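Chromosomal replication initiator protein dnaA (Aquifex aeolicus, PDB 1L8Q) probably binds the bacterial replication origin in its ATP-bound form to initiate chromosomal replication, pairing an AAA+ ATPase region with a DNA-binding domain. Local coordinates at residues N38-Y43 against E131-L136; H52-A57 against I135-R140. All blocks are in the same frame, centred on the assembly; numbering follows the deposited sequence.

Contact 1. Residues N38-Y43 against E131-L136; sequences NPIFIY and EKQIIL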
# COMPACT_ATOMS: atom_id res chain seq x y z
N ASN A 38 -16.86 -8.35 17.75
CA ASN A 38 -17.00 -6.91 17.80
C ASN A 38 -15.96 -6.37 18.74
O ASN A 38 -15.98 -6.67 19.91
CB ASN A 38 -18.41 -6.52 18.29
CG ASN A 38 -18.96 -5.26 17.58
OD1 ASN A 38 -18.43 -4.83 16.53
ND2 ASN A 38 -20.02 -4.69 18.13
N PRO A 39 -15.03 -5.60 18.21
CA PRO A 39 -14.99 -5.28 16.80
C PRO A 39 -14.16 -6.27 16.00
O PRO A 39 -13.50 -7.15 16.56
CB PRO A 39 -14.25 -3.95 16.78
CG PRO A 39 -13.48 -3.90 18.05
CD PRO A 39 -13.91 -5.01 18.95
N ILE A 40 -14.20 -6.09 14.68
CA ILE A 40 -13.33 -6.78 13.77
C ILE A 40 -12.31 -5.74 13.32
O ILE A 40 -12.69 -4.66 12.90
CB ILE A 40 -14.10 -7.25 12.55
CG1 ILE A 40 -15.06 -8.36 12.91
CG2 ILE A 40 -13.14 -7.74 11.46
CD1 ILE A 40 -15.90 -8.78 11.77
N PHE A 41 -11.03 -6.08 13.40
CA PHE A 41 -9.97 -5.14 13.03
C PHE A 41 -9.10 -5.82 11.99
O PHE A 41 -8.32 -6.71 12.33
CB PHE A 41 -9.13 -4.81 14.25
CG PHE A 41 -8.16 -3.71 14.05
CD1 PHE A 41 -6.99 -3.92 13.32
CD2 PHE A 41 -8.37 -2.46 14.62
CE1 PHE A 41 -6.07 -2.89 13.14
CE2 PHE A 41 -7.45 -1.43 14.46
CZ PHE A 41 -6.30 -1.64 13.73
N ILE A 42 -9.23 -5.41 10.74
CA ILE A 42 -8.45 -5.99 9.66
C ILE A 42 -7.21 -5.15 9.36
O ILE A 42 -7.29 -3.95 9.24
CB ILE A 42 -9.30 -6.07 8.40
CG1 ILE A 42 -10.48 -7.00 8.61
CG2 ILE A 42 -8.46 -6.54 7.21
CD1 ILE A 42 -11.60 -6.77 7.59
N TYR A 43 -6.06 -5.80 9.21
CA TYR A 43 -4.84 -5.08 8.87
C TYR A 43 -3.97 -5.80 7.83
O TYR A 43 -3.91 -7.03 7.76
CB TYR A 43 -4.03 -4.73 10.10
CG TYR A 43 -3.44 -5.91 10.79
CD1 TYR A 43 -2.09 -6.24 10.61
CD2 TYR A 43 -4.20 -6.71 11.60
CE1 TYR A 43 -1.54 -7.32 11.23
CE2 TYR A 43 -3.67 -7.79 12.24
CZ TYR A 43 -2.33 -8.09 12.06
OH TYR A 43 -1.79 -9.18 12.71
N GLU A 131 -24.62 -3.66 20.77
CA GLU A 131 -24.25 -4.79 19.94
C GLU A 131 -24.38 -4.47 18.46
O GLU A 131 -24.88 -5.27 17.68
CB GLU A 131 -25.09 -6.02 20.29
CG GLU A 131 -24.77 -6.61 21.66
CD GLU A 131 -25.57 -7.86 21.98
OE1 GLU A 131 -26.83 -7.78 22.02
OE2 GLU A 131 -24.96 -8.93 22.20
N LYS A 132 -23.93 -3.28 18.08
CA LYS A 132 -23.90 -2.88 16.67
C LYS A 132 -22.51 -3.20 16.13
O LYS A 132 -21.51 -3.08 16.85
CB LYS A 132 -24.19 -1.39 16.52
CG LYS A 132 -25.60 -1.05 16.86
CD LYS A 132 -26.54 -2.03 16.21
CE LYS A 132 -28.02 -1.66 16.44
NZ LYS A 132 -28.93 -2.63 15.77
N GLN A 133 -22.45 -3.64 14.87
CA GLN A 133 -21.21 -4.15 14.32
C GLN A 133 -20.24 -3.06 13.95
O GLN A 133 -20.60 -2.08 13.31
CB GLN A 133 -21.48 -5.04 13.11
CG GLN A 133 -20.24 -5.70 12.52
CD GLN A 133 -19.68 -6.82 13.42
OE1 GLN A 133 -20.37 -7.79 13.72
NE2 GLN A 133 -18.44 -6.67 13.85
N ILE A 134 -19.00 -3.24 14.35
CA ILE A 134 -17.95 -2.32 14.01
C ILE A 134 -16.89 -3.08 13.26
O ILE A 134 -16.47 -4.15 13.69
CB ILE A 134 -17.34 -1.73 15.27
CG1 ILE A 134 -18.40 -0.99 16.09
CG2 ILE A 134 -16.18 -0.81 14.91
CD1 ILE A 134 -18.01 -0.82 17.55
N ILE A 135 -16.48 -2.57 12.11
CA ILE A 135 -15.37 -3.16 11.39
C ILE A 135 -14.35 -2.07 11.10
O ILE A 135 -14.68 -1.05 10.51
CB ILE A 135 -15.84 -3.82 10.11
CG1 ILE A 135 -16.94 -4.81 10.41
CG2 ILE A 135 -14.68 -4.55 9.43
CD1 ILE A 135 -17.42 -5.52 9.19
N LEU A 136 -13.12 -2.28 11.57
CA LEU A 136 -12.05 -1.34 11.35
C LEU A 136 -11.07 -1.95 10.41
O LEU A 136 -10.99 -3.17 10.31
CB LEU A 136 -11.32 -1.03 12.66
CG LEU A 136 -12.05 -0.31 13.78
CD1 LEU A 136 -13.11 0.61 13.23
CD2 LEU A 136 -12.65 -1.32 14.65
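Ile40 and Phe41 lie in parallel register with Ile135 and Leu136, joining two inner, neighbouring strands, 40-43 and 133-138, of the five-stranded parallel sheet (strand order 2-3-4-1-5) of the AAA+ region. The ladder is regular: Ile40 N gives to Ile134 O, Leu136 N to Ile40 O over 2.8 Å and almost straight (175°), and Ile42 N to Leu136 O. On one face of the sheet Ile40 and Ile135 lie side by side and point the same way, their CG2 methyls 4.1 Å apart, while CD1 of Ile42 reaches the same Ile135 methyl; helix 20-31 packs over this face against Ile40 and Ile42. On the other face Leu136 is the tight point. Its CB meets CD2 of Phe41, the two side chains crossing at about a right angle, and its CD2 touches CB of Pro39 at 3.7 Å. Phe120 and Phe124 of helix 114-129 cover Leu136 and Pro39. Burial falls off toward the start of both segments; there the chain of 131-136 leaves helix 114-129 through a Schellman motif at the exposed Glu131, and Lys132 turns to a salt bridge with Asp100. At this looser end the partly exposed Asn38, before a cis-proline, extends the ladder with its side chain: OD1 takes Ile134 N on a lone pair, in the carbonyl plane, and ND2 gives to Lys132 O from above that carbonyl's plane. Gln133 has CG anti to the backbone N (chi1 -176°) and bends at chi2 (72°), which swings its amide toward strand 40-43; OE1 is held by Gly34 N, and NE2 also gives to Tyr37 O. Ile134 O accepts twice, from Ile40 N and, on the opposite face of its plane, from Gln133 NE2 at 3.2 Å.

Contact 2. Residues H52-A57 against I135-R140; sequences HLLQAA and ILASDR. With ADP (adenosine-5'-diphosphate), chain C.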
# COMPACT_ATOMS: atom_id res chain seq x y z
N HIS A 52 -11.77 -3.14 -0.07
CA HIS A 52 -12.68 -3.98 -0.78
C HIS A 52 -13.55 -4.78 0.19
O HIS A 52 -14.77 -4.86 0.03
CB HIS A 52 -11.89 -4.92 -1.68
CG HIS A 52 -12.74 -5.78 -2.55
ND1 HIS A 52 -12.55 -5.88 -3.91
CD2 HIS A 52 -13.79 -6.57 -2.26
CE1 HIS A 52 -13.44 -6.71 -4.42
NE2 HIS A 52 -14.21 -7.15 -3.44
N LEU A 53 -12.92 -5.38 1.19
CA LEU A 53 -13.64 -6.23 2.12
C LEU A 53 -14.61 -5.42 3.00
O LEU A 53 -15.76 -5.84 3.23
CB LEU A 53 -12.65 -7.01 2.98
CG LEU A 53 -13.12 -8.23 3.75
CD1 LEU A 53 -13.82 -9.21 2.84
CD2 LEU A 53 -11.91 -8.88 4.39
N LEU A 54 -14.17 -4.26 3.49
CA LEU A 54 -15.06 -3.43 4.30
C LEU A 54 -16.29 -3.05 3.49
O LEU A 54 -17.43 -3.17 3.95
CB LEU A 54 -14.35 -2.16 4.76
CG LEU A 54 -13.77 -2.14 6.18
CD1 LEU A 54 -12.91 -3.34 6.45
CD2 LEU A 54 -12.98 -0.84 6.36
N GLN A 55 -16.06 -2.60 2.26
CA GLN A 55 -17.15 -2.14 1.45
C GLN A 55 -18.05 -3.27 0.96
O GLN A 55 -19.25 -3.07 0.73
CB GLN A 55 -16.62 -1.33 0.28
CG GLN A 55 -15.85 -0.12 0.72
CD GLN A 55 -16.41 1.15 0.14
OE1 GLN A 55 -15.77 2.19 0.19
NE2 GLN A 55 -17.61 1.06 -0.40
N ALA A 56 -17.49 -4.45 0.79
CA ALA A 56 -18.30 -5.58 0.39
C ALA A 56 -19.23 -5.95 1.54
O ALA A 56 -20.40 -6.27 1.32
CB ALA A 56 -17.46 -6.74 -0.02
N ALA A 57 -18.72 -5.90 2.77
CA ALA A 57 -19.56 -6.16 3.94
C ALA A 57 -20.69 -5.14 4.00
O ALA A 57 -21.84 -5.49 4.18
CB ALA A 57 -18.72 -6.09 5.24
N ILE A 135 -16.48 -2.57 12.11
CA ILE A 135 -15.37 -3.16 11.39
C ILE A 135 -14.35 -2.07 11.10
O ILE A 135 -14.68 -1.05 10.51
CB ILE A 135 -15.84 -3.82 10.11
CG1 ILE A 135 -16.94 -4.81 10.41
CG2 ILE A 135 -14.68 -4.55 9.43
CD1 ILE A 135 -17.42 -5.52 9.19
N LEU A 136 -13.12 -2.28 11.57
CA LEU A 136 -12.05 -1.34 11.35
C LEU A 136 -11.07 -1.95 10.41
O LEU A 136 -10.99 -3.17 10.31
CB LEU A 136 -11.32 -1.03 12.66
CG LEU A 136 -12.05 -0.31 13.78
CD1 LEU A 136 -13.11 0.61 13.23
CD2 LEU A 136 -12.65 -1.32 14.65
N ALA A 137 -10.30 -1.12 9.73
CA ALA A 137 -9.22 -1.60 8.89
C ALA A 137 -8.04 -0.65 9.07
O ALA A 137 -8.23 0.56 9.32
CB ALA A 137 -9.62 -1.66 7.48
N SER A 138 -6.84 -1.20 8.98
CA SER A 138 -5.64 -0.43 9.21
C SER A 138 -4.51 -1.03 8.43
O SER A 138 -4.61 -2.16 7.97
CB SER A 138 -5.28 -0.42 10.68
OG SER A 138 -3.94 0.03 10.85
N ASP A 139 -3.44 -0.27 8.26
CA ASP A 139 -2.31 -0.79 7.53
C ASP A 139 -1.35 -1.43 8.51
O ASP A 139 -0.30 -1.92 8.13
CB ASP A 139 -1.60 0.31 6.70
CG ASP A 139 -0.91 1.33 7.58
OD1 ASP A 139 -1.29 1.46 8.76
OD2 ASP A 139 0.02 2.06 7.18
N ARG A 140 -1.68 -1.39 9.78
CA ARG A 140 -0.79 -1.95 10.77
C ARG A 140 -1.56 -2.44 11.97
O ARG A 140 -2.68 -1.99 12.22
CB ARG A 140 0.27 -0.93 11.18
CG ARG A 140 -0.28 0.26 11.92
CD ARG A 140 0.61 1.45 11.88
NE ARG A 140 1.03 1.75 10.52
CZ ARG A 140 1.77 2.80 10.17
NH1 ARG A 140 2.18 3.66 11.08
NH2 ARG A 140 2.10 2.97 8.90
PB ADP C . -6.33 -1.89 0.33
O1B ADP C . -7.63 -1.22 0.80
O2B ADP C . -5.81 -2.97 1.23
O3B ADP C . -5.29 -0.91 -0.13
PA ADP C . -8.12 -2.42 -1.67
O1A ADP C . -9.27 -3.04 -0.89
O2A ADP C . -8.27 -0.92 -1.85
O3A ADP C . -6.72 -2.70 -0.97
O5' ADP C . -7.97 -3.17 -3.07
C5' ADP C . -7.03 -2.72 -4.03
C4' ADP C . -7.53 -3.21 -5.36
O4' ADP C . -7.28 -4.62 -5.51
C3' ADP C . -9.04 -3.05 -5.42
O3' ADP C . -9.34 -2.79 -6.78
C2' ADP C . -9.54 -4.42 -5.02
O2' ADP C . -10.84 -4.75 -5.47
C1' ADP C . -8.51 -5.34 -5.60
N9 ADP C . -8.47 -6.54 -4.75
C8 ADP C . -7.87 -6.65 -3.54
N7 ADP C . -8.05 -7.91 -3.04
C5 ADP C . -8.79 -8.59 -3.92
C6 ADP C . -9.33 -9.96 -4.01
N6 ADP C . -9.13 -10.86 -3.03
N1 ADP C . -10.04 -10.28 -5.10
C2 ADP C . -10.26 -9.40 -6.10
N3 ADP C . -9.78 -8.14 -6.07
C4 ADP C . -9.06 -7.70 -5.04
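The imidazole of His52 meets the ADP ribose at its edge: ND1 and O2' are hydrogen-bonded at 2.6 Å, with C2' also in the ring plane. Tyr8 and Phe13 pack edge-to-face with the same ring, and NE2 bonds to Thr9 O, so both ring nitrogens are engaged. A chi1 near 180° extends the ring away from the backbone N, toward the sugar, while the residue's own backbone amide serves the phosphate: His52 N gives to O1A of the alpha phosphate at 2.6 Å, nearly straight at 165°. His52 follows Lys50 and Thr51 of the P-loop at the start of helix 50-63. Replaced by an alanine, His52 would be likely to leave O2' and Thr9 O without their imidazole partner and open a gap beside Tyr8 and Phe13, though the backbone bond to the phosphate could remain. Further along, the helix lies on strand 135-138, the axes 9.3 Å apart and running nearly antiparallel (164°), as helix and sheet do in a P-loop NTPase. Between the two segments this layer is apolar. Leu54 does most of it, sliding past Ile135 in the opposite direction: its CD1 sits 3.7 Å from CG2 of Ile135, and its CD2 is 3.6 Å from CB of Ala137. One turn on, CB of Ala57 lies 4.2 Å from CD1 of Ile135. Ala137 also neighbours Lys50 and the ATP-binding Asp105, so its small side chain lies beside the nucleotide site. The chemistry is thus divided along the helix: polar groups at its start bind sugar and phosphate, whereas between these two segments the helix meets the strand through aliphatic carbons.

Contacts 1 and 2 share Ile135 and Leu136 on strand 133-138, and their centres lie about 9 Å apart. Strand 40-43 leads through the P-loop into helix 50-63, so contact 1 involves the strand before the loop and contact 2 the helix after it, both against the same neighbouring strand. The ladder probably runs on between them, with Ile42 O and Ser138 N 2.8 Å apart, and Phe41 CZ packs on Ser138 CB at 3.4 Å. Both lie near the nucleotide site: the side chain of Ile42 is about 7 Å from ADP and that of Ala137 about 7 Å from the magnesium ion, while His52 touches ADP directly.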